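Local coordinates for enoyl-[acyl-carrier-protein] reductase [FMN] (Thermotoga maritima, PDB 5GVJ) that probably reduces the enoyl-acyl-carrier-protein intermediates of fatty-acid synthesis with NADH, as an FMN-dependent enzyme, at residues Ala23-Pro28 against Ser202-Val207; Ser35-Leu40 against Gln292-Ile297; Glu59-Thr64 against Lys90-Thr95. The protein carries 1 engineered substitution. One frame throughout, in Å; residues are numbered along the deposited sequence.

The three contacts join parts of one TIM-barrel-like domain, and their centres are about 17 Å apart in every pairing. Interaction 1 is the one nearest the FMN site: its loop contains A23, an FMN-binding residue, although this chain has no FMN bound, and the side chain of A25 is about 8 Å from G193. Interaction 2 brings the C-terminal helix against the end of helix 28-36, and interaction 3 ties helix 50-63 to the end of helix 79-88. Interaction 3 touches both others: P28 CG packs 3.5 Å from E59 OE2, and E36 OE1 lies 2.7 Å from T64 OG1, a probable hydrogen bond. Interactions 1 and 2 do not touch; their nearest atoms are about 8 Å apart.

Interaction 1: Ala23-Pro28 against Ser202-Val207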
loop_
_atom_site.group_PDB
_atom_site.type_symbol
_atom_site.label_atom_id
_atom_site.label_comp_id
_atom_site.label_asym_id
_atom_site.label_seq_id
_atom_site.Cartn_x
_atom_site.Cartn_y
_atom_site.Cartn_z
ATOM N N ALA A 23 -0.677 -15.498 16.802
ATOM C CA ALA A 23 -0.322 -16.475 17.823
ATOM C C ALA A 23 0.614 -15.840 18.845
ATOM O O ALA A 23 1.475 -15.025 18.502
ATOM C CB ALA A 23 0.335 -17.702 17.194
ATOM N N TRP A 24 0.407 -16.196 20.116
ATOM C CA TRP A 24 1.209 -15.725 21.246
ATOM C C TRP A 24 0.901 -14.278 21.607
ATOM O O TRP A 24 0.723 -13.976 22.788
ATOM C CB TRP A 24 2.707 -15.912 20.982
ATOM C CG TRP A 24 3.062 -17.339 20.752
ATOM C CD1 TRP A 24 3.444 -17.911 19.574
ATOM C CD2 TRP A 24 3.027 -18.395 21.720
ATOM N NE1 TRP A 24 3.670 -19.254 19.754
ATOM C CE2 TRP A 24 3.422 -19.576 21.063
ATOM C CE3 TRP A 24 2.723 -18.451 23.085
ATOM C CZ2 TRP A 24 3.512 -20.805 21.722
ATOM C CZ3 TRP A 24 2.812 -19.672 23.737
ATOM C CH2 TRP A 24 3.205 -20.831 23.054
ATOM N N ALA A 25 0.806 -13.375 20.620
ATOM C CA ALA A 25 0.510 -11.976 20.931
ATOM C C ALA A 25 -0.981 -11.724 21.109
ATOM O O ALA A 25 -1.367 -10.793 21.828
ATOM C CB ALA A 25 1.049 -11.056 19.827
ATOM N N GLY A 26 -1.827 -12.512 20.439
ATOM C CA GLY A 26 -3.267 -12.392 20.588
ATOM C C GLY A 26 -3.782 -13.068 21.846
ATOM O O GLY A 26 -4.531 -14.047 21.767
ATOM N N THR A 27 -3.389 -12.552 23.008
ATOM C CA THR A 27 -3.779 -13.112 24.293
ATOM C C THR A 27 -5.172 -12.641 24.694
ATOM O O THR A 27 -5.629 -11.585 24.255
ATOM C CB THR A 27 -2.787 -12.689 25.383
ATOM O OG1 THR A 27 -2.796 -11.261 25.504
ATOM C CG2 THR A 27 -1.375 -13.170 25.074
ATOM N N PRO A 28 -5.858 -13.394 25.564
ATOM C CA PRO A 28 -7.131 -12.891 26.111
ATOM C C PRO A 28 -7.000 -11.548 26.799
ATOM O O PRO A 28 -7.949 -10.756 26.780
ATOM C CB PRO A 28 -7.551 -13.984 27.105
ATOM C CG PRO A 28 -6.848 -15.206 26.642
ATOM C CD PRO A 28 -5.567 -14.773 25.986
ATOM N N SER A 202 -0.980 -4.850 25.881
ATOM C CA SER A 202 -0.386 -5.997 25.210
ATOM C C SER A 202 0.609 -6.677 26.134
ATOM O O SER A 202 1.345 -6.009 26.860
ATOM C CB SER A 202 0.308 -5.559 23.919
ATOM O OG SER A 202 1.283 -6.507 23.509
ATOM N N ASP A 203 0.618 -8.011 26.125
ATOM C CA ASP A 203 1.492 -8.783 26.998
ATOM C C ASP A 203 2.710 -9.351 26.275
ATOM O O ASP A 203 3.378 -10.243 26.804
ATOM C CB ASP A 203 0.713 -9.900 27.697
ATOM C CG ASP A 203 0.004 -9.411 28.949
ATOM O OD1 ASP A 203 0.295 -8.285 29.394
ATOM O OD2 ASP A 203 -0.828 -10.159 29.507
ATOM N N VAL A 204 3.043 -8.827 25.095
ATOM C CA VAL A 204 4.307 -9.197 24.482
ATOM C C VAL A 204 5.451 -8.646 25.330
ATOM O O VAL A 204 5.293 -7.666 26.068
ATOM C CB VAL A 204 4.375 -8.695 23.024
ATOM C CG1 VAL A 204 3.111 -9.086 22.279
ATOM C CG2 VAL A 204 4.548 -7.190 22.973
ATOM N N HIS A 205 6.605 -9.291 25.236
ATOM C CA HIS A 205 7.762 -8.926 26.052
ATOM C C HIS A 205 8.119 -7.454 25.843
ATOM O O HIS A 205 8.000 -6.941 24.723
ATOM C CB HIS A 205 8.947 -9.820 25.679
ATOM C CG HIS A 205 10.104 -9.745 26.630
ATOM N ND1 HIS A 205 11.034 -8.731 26.593
ATOM C CD2 HIS A 205 10.498 -10.580 27.623
ATOM C CE1 HIS A 205 11.944 -8.933 27.529
ATOM N NE2 HIS A 205 11.643 -10.050 28.168
ATOM N N PRO A 206 8.550 -6.740 26.895
ATOM C CA PRO A 206 8.915 -5.320 26.723
ATOM C C PRO A 206 9.883 -5.060 25.579
ATOM O O PRO A 206 9.803 -4.004 24.940
ATOM C CB PRO A 206 9.538 -4.959 28.081
ATOM C CG PRO A 206 8.848 -5.863 29.055
ATOM C CD PRO A 206 8.649 -7.169 28.306
ATOM N N VAL A 207 10.783 -6.000 25.287
ATOM C CA VAL A 207 11.740 -5.811 24.196
ATOM C C VAL A 207 11.015 -5.778 22.857
ATOM O O VAL A 207 11.385 -5.021 21.944
ATOM C CB VAL A 207 12.801 -6.924 24.232
ATOM C CG1 VAL A 207 13.561 -6.966 22.932
ATOM C CG2 VAL A 207 13.748 -6.709 25.406
HETATM O O HOH W 1 -0.576 -9.762 24.445
#
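A25 and V204 meet through their methyl groups, with V204 CG1 lying 3.8 Å from A25 CB. The valine presents this branch because CG1 lies beside its own backbone N and opposite the carbonyl carbon (chi1 -49°), which puts the methyl against the small alanine. Both residues are buried, and V265 of helix 260-265 also packs on V204. Next to this apolar pair runs a polar bridge through a water molecule. The water donates to A25 O at 2.9 Å and accepts from D203 N at 2.7 Å. It also hydrogen-bonds T27 OG1 at 2.9 Å, so three groups from the two segments grip it. A25 O takes a weak bond from T27 N as well, closing the inverse gamma turn centred on G26. T27 has its CB directed at the other segment, and OG1 comes to 4.4 Å from D203 CB; the same hydroxyl caps helix 28-36 by bonding L30 N. On the opposing segment H205 caps helix 206-214: its ND1 accepts from V207 N at 3.0 Å, the nitrogen lying 14° out of the ring plane. The contact thus pairs two pre-helix loops, each ending in an N-cap. One follows strand 17-18 and carries FMN-binding A23, the placement expected of a cofactor-binding loop at the C-terminal mouth of a TIM barrel.

Interaction 2: Ser35-Leu40 against Gln292-Ile297; sequences SEAGGL and QIIEDI
A37 meets I294 methyl to methyl: A37 CB, directed at the C-terminal helix, is 3.5 Å from I294 CD1, a close approach in a buried, apolar contact. The isoleucine reaches out from helix 290-309 with CG1 opposite its carbonyl carbon and CD1 extended beyond it (chi2 172°), so the end of the longer branch makes the touch. That same CD1 also lies 3.9 Å from A37 O, which also accepts a hydrogen bond from K291 NZ, about one turn before I294 on the facing helix. G38 follows with positive phi (102°) and ends helix 28-36 in a Schellman motif, in which G38 N bonds back to S35 O at 3.0 Å. This turn belongs to the helix-to-strand connection before strand 41-44, on the side of the barrel where the parallel strands begin. At G39 the chain still passes close to the isoleucine, with G39 N 4.5 Å from I294 CD1. F196 of helix 193-197 and H15 also pack against I294. L40 then turns to the barrel sheet, hydrogen-bonding through its backbone to I17 and M19 and packing its side chain on L18 of strand 17-18.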
loop_
_atom_site.group_PDB
_atom_site.type_symbol
_atom_site.label_atom_id
_atom_site.label_comp_id
_atom_site.label_asym_id
_atom_site.label_seq_id
_atom_site.Cartn_x
_atom_site.Cartn_y
_atom_site.Cartn_z
ATOM N N SER A 35 -11.755 -5.328 23.001
ATOM C CA SER A 35 -13.209 -5.486 22.942
ATOM C C SER A 35 -13.915 -4.565 23.933
ATOM O O SER A 35 -14.922 -3.939 23.595
ATOM C CB SER A 35 -13.591 -6.942 23.201
ATOM O OG SER A 35 -13.377 -7.746 22.044
ATOM N N GLU A 36 -13.418 -4.474 25.166
ATOM C CA GLU A 36 -14.070 -3.590 26.136
ATOM C C GLU A 36 -13.987 -2.131 25.698
ATOM O O GLU A 36 -14.928 -1.360 25.925
ATOM C CB GLU A 36 -13.459 -3.783 27.525
ATOM C CG GLU A 36 -14.147 -2.977 28.646
ATOM C CD GLU A 36 -15.634 -3.273 28.764
ATOM O OE1 GLU A 36 -16.041 -4.426 28.481
ATOM O OE2 GLU A 36 -16.400 -2.353 29.147
ATOM N N ALA A 37 -12.902 -1.753 25.014
ATOM C CA ALA A 37 -12.760 -0.413 24.450
ATOM C C ALA A 37 -13.631 -0.168 23.221
ATOM O O ALA A 37 -13.561 0.931 22.660
ATOM C CB ALA A 37 -11.303 -0.149 24.081
ATOM N N GLY A 38 -14.408 -1.155 22.761
ATOM C CA GLY A 38 -15.352 -0.942 21.678
ATOM C C GLY A 38 -14.936 -1.443 20.305
ATOM O O GLY A 38 -15.725 -1.322 19.359
ATOM N N GLY A 39 -13.732 -1.982 20.165
ATOM C CA GLY A 39 -13.290 -2.615 18.939
ATOM C C GLY A 39 -13.536 -4.105 19.001
ATOM O O GLY A 39 -14.336 -4.593 19.802
ATOM N N LEU A 40 -12.841 -4.851 18.143
ATOM C CA LEU A 40 -12.949 -6.308 18.183
ATOM C C LEU A 40 -11.615 -6.887 18.633
ATOM O O LEU A 40 -10.668 -6.957 17.852
ATOM C CB LEU A 40 -13.360 -6.895 16.834
ATOM C CG LEU A 40 -13.745 -8.374 16.963
ATOM C CD1 LEU A 40 -15.199 -8.507 17.438
ATOM C CD2 LEU A 40 -13.518 -9.146 15.645
ATOM N N GLN A 292 -6.486 5.003 24.431
ATOM C CA GLN A 292 -5.971 6.167 23.721
ATOM C C GLN A 292 -5.792 5.875 22.236
ATOM O O GLN A 292 -6.098 6.725 21.390
ATOM C CB GLN A 292 -4.639 6.600 24.329
ATOM C CG GLN A 292 -4.169 7.964 23.845
ATOM C CD GLN A 292 -5.149 9.068 24.238
ATOM O OE1 GLN A 292 -5.592 9.849 23.396
ATOM N NE2 GLN A 292 -5.509 9.118 25.517
ATOM N N ILE A 293 -5.268 4.690 21.904
ATOM C CA ILE A 293 -5.117 4.305 20.497
ATOM C C ILE A 293 -6.430 4.493 19.749
ATOM O O ILE A 293 -6.476 5.111 18.678
ATOM C CB ILE A 293 -4.623 2.853 20.380
ATOM C CG1 ILE A 293 -3.194 2.726 20.910
ATOM C CG2 ILE A 293 -4.741 2.350 18.915
ATOM C CD1 ILE A 293 -2.702 1.261 21.015
ATOM N N ILE A 294 -7.518 3.961 20.301
ATOM C CA ILE A 294 -8.800 4.042 19.609
ATOM C C ILE A 294 -9.302 5.481 19.565
ATOM O O ILE A 294 -9.869 5.917 18.557
ATOM C CB ILE A 294 -9.817 3.088 20.269
ATOM C CG1 ILE A 294 -9.366 1.635 20.077
ATOM C CG2 ILE A 294 -11.236 3.310 19.697
ATOM C CD1 ILE A 294 -10.175 0.611 20.839
ATOM N N GLU A 295 -9.098 6.250 20.648
ATOM C CA GLU A 295 -9.483 7.664 20.640
ATOM C C GLU A 295 -8.731 8.446 19.564
ATOM O O GLU A 295 -9.317 9.267 18.846
ATOM C CB GLU A 295 -9.219 8.304 22.004
ATOM C CG GLU A 295 -10.182 7.885 23.093
ATOM C CD GLU A 295 -9.652 8.207 24.479
ATOM O OE1 GLU A 295 -8.803 9.128 24.604
ATOM O OE2 GLU A 295 -10.077 7.525 25.442
ATOM N N ASP A 296 -7.416 8.244 19.477
ATOM C CA ASP A 296 -6.621 9.000 18.508
ATOM C C ASP A 296 -6.974 8.610 17.073
ATOM O O ASP A 296 -6.970 9.467 16.176
ATOM C CB ASP A 296 -5.132 8.775 18.760
ATOM C CG ASP A 296 -4.676 9.281 20.118
ATOM O OD1 ASP A 296 -5.352 10.153 20.720
ATOM O OD2 ASP A 296 -3.620 8.801 20.572
ATOM N N ILE A 297 -7.238 7.317 16.831
ATOM C CA ILE A 297 -7.654 6.875 15.493
ATOM C C ILE A 297 -8.897 7.633 15.055
ATOM O O ILE A 297 -8.962 8.186 13.950
ATOM C CB ILE A 297 -7.931 5.360 15.461
ATOM C CG1 ILE A 297 -6.705 4.497 15.760
ATOM C CG2 ILE A 297 -8.567 4.958 14.123
ATOM C CD1 ILE A 297 -5.442 5.073 15.317
#

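Interaction 3: Glu59-Thr64 against Lys90-Thr95; sequences ELRQKT and KVPVVT
A helix C-cap in the outer layer of the barrel brings R61 and K90 together: the arginine of helix 50-63 reaches over to the carbonyls just past the end of helix 79-88. K90, with positive phi (52°), is the C-prime residue of a Schellman motif there, K90 N bonding to I87 O and V91 N to C86 O. The R61 side chain sets out with CG beside its own backbone N (chi1 -79°) and runs extended as far as NE, which carries the guanidinium across to the turn. NH2 approaches K90 O at 3.1 Å, the oxygen lying at the edge of the guanidinium near its plane. The N-H...O angle of 121° makes this bond weak; the stronger polar partner is E89 O, which NH1 donates to. The positive charge would probably be favoured near this C-terminal end of the helix. Helix 50-63 leads into strand 68-73 and helix 79-88 into strand 93-97, and these two strands lie side by side in the parallel barrel sheet. F68 of strand 68-73 touches the side chains of both R61 and P92. NH2 of R61 also comes within 4.4 Å of P92 CD and 4.3 Å of K90 CB. The buried V91 side chain packs on V70 and C86, while the chain continues into strand 93-97. The K90 ammonium leads away from helix 50-63 to a weak bond with N111 O.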
loop_
_atom_site.group_PDB
_atom_site.type_symbol
_atom_site.label_atom_id
_atom_site.label_comp_id
_atom_site.label_asym_id
_atom_site.label_seq_id
_atom_site.Cartn_x
_atom_site.Cartn_y
_atom_site.Cartn_z
ATOM N N GLU A 59 -11.305 -16.766 30.138
ATOM C CA GLU A 59 -10.729 -15.624 30.839
ATOM C C GLU A 59 -11.046 -14.311 30.145
ATOM O O GLU A 59 -11.165 -13.284 30.817
ATOM C CB GLU A 59 -9.225 -15.789 31.038
ATOM C CG GLU A 59 -8.416 -16.240 29.869
ATOM C CD GLU A 59 -7.038 -16.707 30.317
ATOM O OE1 GLU A 59 -6.965 -17.698 31.081
ATOM O OE2 GLU A 59 -6.037 -16.063 29.940
ATOM N N LEU A 60 -11.217 -14.310 28.813
ATOM C CA LEU A 60 -11.679 -13.085 28.166
ATOM C C LEU A 60 -13.064 -12.694 28.667
ATOM O O LEU A 60 -13.314 -11.521 28.974
ATOM C CB LEU A 60 -11.680 -13.238 26.635
ATOM C CG LEU A 60 -12.143 -12.002 25.850
ATOM C CD1 LEU A 60 -11.417 -11.897 24.518
ATOM C CD2 LEU A 60 -13.649 -12.015 25.602
ATOM N N ARG A 61 -13.984 -13.666 28.750
ATOM C CA ARG A 61 -15.348 -13.365 29.182
ATOM C C ARG A 61 -15.440 -12.987 30.659
ATOM O O ARG A 61 -16.428 -12.361 31.066
ATOM C CB ARG A 61 -16.259 -14.558 28.887
ATOM C CG ARG A 61 -16.681 -14.636 27.417
ATOM C CD ARG A 61 -17.507 -15.878 27.132
ATOM N NE ARG A 61 -18.130 -15.798 25.821
ATOM C CZ ARG A 61 -18.375 -16.852 25.047
ATOM N NH1 ARG A 61 -18.027 -18.066 25.450
ATOM N NH2 ARG A 61 -18.942 -16.683 23.859
ATOM N N GLN A 62 -14.454 -13.359 31.476
ATOM C CA GLN A 62 -14.408 -12.833 32.835
ATOM C C GLN A 62 -14.136 -11.334 32.856
ATOM O O GLN A 62 -14.514 -10.659 33.821
ATOM C CB GLN A 62 -13.346 -13.574 33.653
ATOM C CG GLN A 62 -13.688 -15.048 33.844
ATOM C CD GLN A 62 -12.588 -15.824 34.526
ATOM O OE1 GLN A 62 -11.614 -15.249 35.005
ATOM N NE2 GLN A 62 -12.738 -17.147 34.570
ATOM N N LYS A 63 -13.513 -10.791 31.812
ATOM C CA LYS A 63 -13.221 -9.365 31.754
ATOM C C LYS A 63 -14.269 -8.552 30.994
ATOM O O LYS A 63 -14.622 -7.454 31.432
ATOM C CB LYS A 63 -11.850 -9.136 31.115
ATOM C CG LYS A 63 -10.668 -9.543 31.988
ATOM C CD LYS A 63 -9.377 -9.441 31.193
ATOM C CE LYS A 63 -8.150 -9.283 32.076
ATOM N NZ LYS A 63 -7.851 -10.554 32.790
ATOM N N THR A 64 -14.779 -9.038 29.863
ATOM C CA THR A 64 -15.708 -8.246 29.067
ATOM C C THR A 64 -16.869 -9.098 28.567
ATOM O O THR A 64 -16.709 -10.280 28.255
ATOM C CB THR A 64 -15.008 -7.603 27.861
ATOM O OG1 THR A 64 -15.948 -6.801 27.133
ATOM C CG2 THR A 64 -14.466 -8.682 26.933
ATOM N N LYS A 90 -19.874 -20.676 21.665
ATOM C CA LYS A 90 -20.626 -19.564 21.065
ATOM C C LYS A 90 -19.731 -18.347 20.792
ATOM O O LYS A 90 -20.097 -17.201 21.065
ATOM C CB LYS A 90 -21.820 -19.167 21.937
ATOM C CG LYS A 90 -22.698 -20.326 22.413
ATOM C CD LYS A 90 -23.199 -21.156 21.264
ATOM C CE LYS A 90 -24.495 -20.598 20.666
ATOM N NZ LYS A 90 -24.862 -21.328 19.409
ATOM N N VAL A 91 -18.552 -18.598 20.236
ATOM C CA VAL A 91 -17.661 -17.497 19.835
ATOM C C VAL A 91 -18.352 -16.638 18.776
ATOM O O VAL A 91 -18.812 -17.169 17.746
ATOM C CB VAL A 91 -16.332 -18.056 19.318
ATOM C CG1 VAL A 91 -15.540 -16.984 18.621
ATOM C CG2 VAL A 91 -15.527 -18.633 20.494
ATOM N N PRO A 92 -18.486 -15.325 18.977
ATOM C CA PRO A 92 -19.310 -14.536 18.047
ATOM C C PRO A 92 -18.687 -14.372 16.670
ATOM O O PRO A 92 -19.429 -14.250 15.690
ATOM C CB PRO A 92 -19.451 -13.176 18.750
ATOM C CG PRO A 92 -18.954 -13.368 20.120
ATOM C CD PRO A 92 -18.007 -14.522 20.113
ATOM N N VAL A 93 -17.359 -14.356 16.569
ATOM C CA VAL A 93 -16.649 -14.017 15.335
ATOM C C VAL A 93 -15.445 -14.939 15.205
ATOM O O VAL A 93 -14.687 -15.108 16.164
ATOM C CB VAL A 93 -16.177 -12.549 15.317
ATOM C CG1 VAL A 93 -15.502 -12.229 13.970
ATOM C CG2 VAL A 93 -17.335 -11.599 15.598
ATOM N N VAL A 94 -15.262 -15.537 14.030
ATOM C CA VAL A 94 -14.080 -16.350 13.767
ATOM C C VAL A 94 -13.402 -15.835 12.505
ATOM O O VAL A 94 -14.050 -15.686 11.462
ATOM C CB VAL A 94 -14.412 -17.850 13.657
ATOM C CG1 VAL A 94 -13.173 -18.648 13.250
ATOM C CG2 VAL A 94 -14.918 -18.361 15.013
ATOM N N THR A 95 -12.110 -15.528 12.613
ATOM C CA THR A 95 -11.273 -15.224 11.462
ATOM C C THR A 95 -10.403 -16.435 11.171
ATOM O O THR A 95 -10.164 -17.275 12.042
ATOM C CB THR A 95 -10.384 -13.985 11.683
ATOM O OG1 THR A 95 -9.383 -14.247 12.672
ATOM C CG2 THR A 95 -11.199 -12.770 12.096
#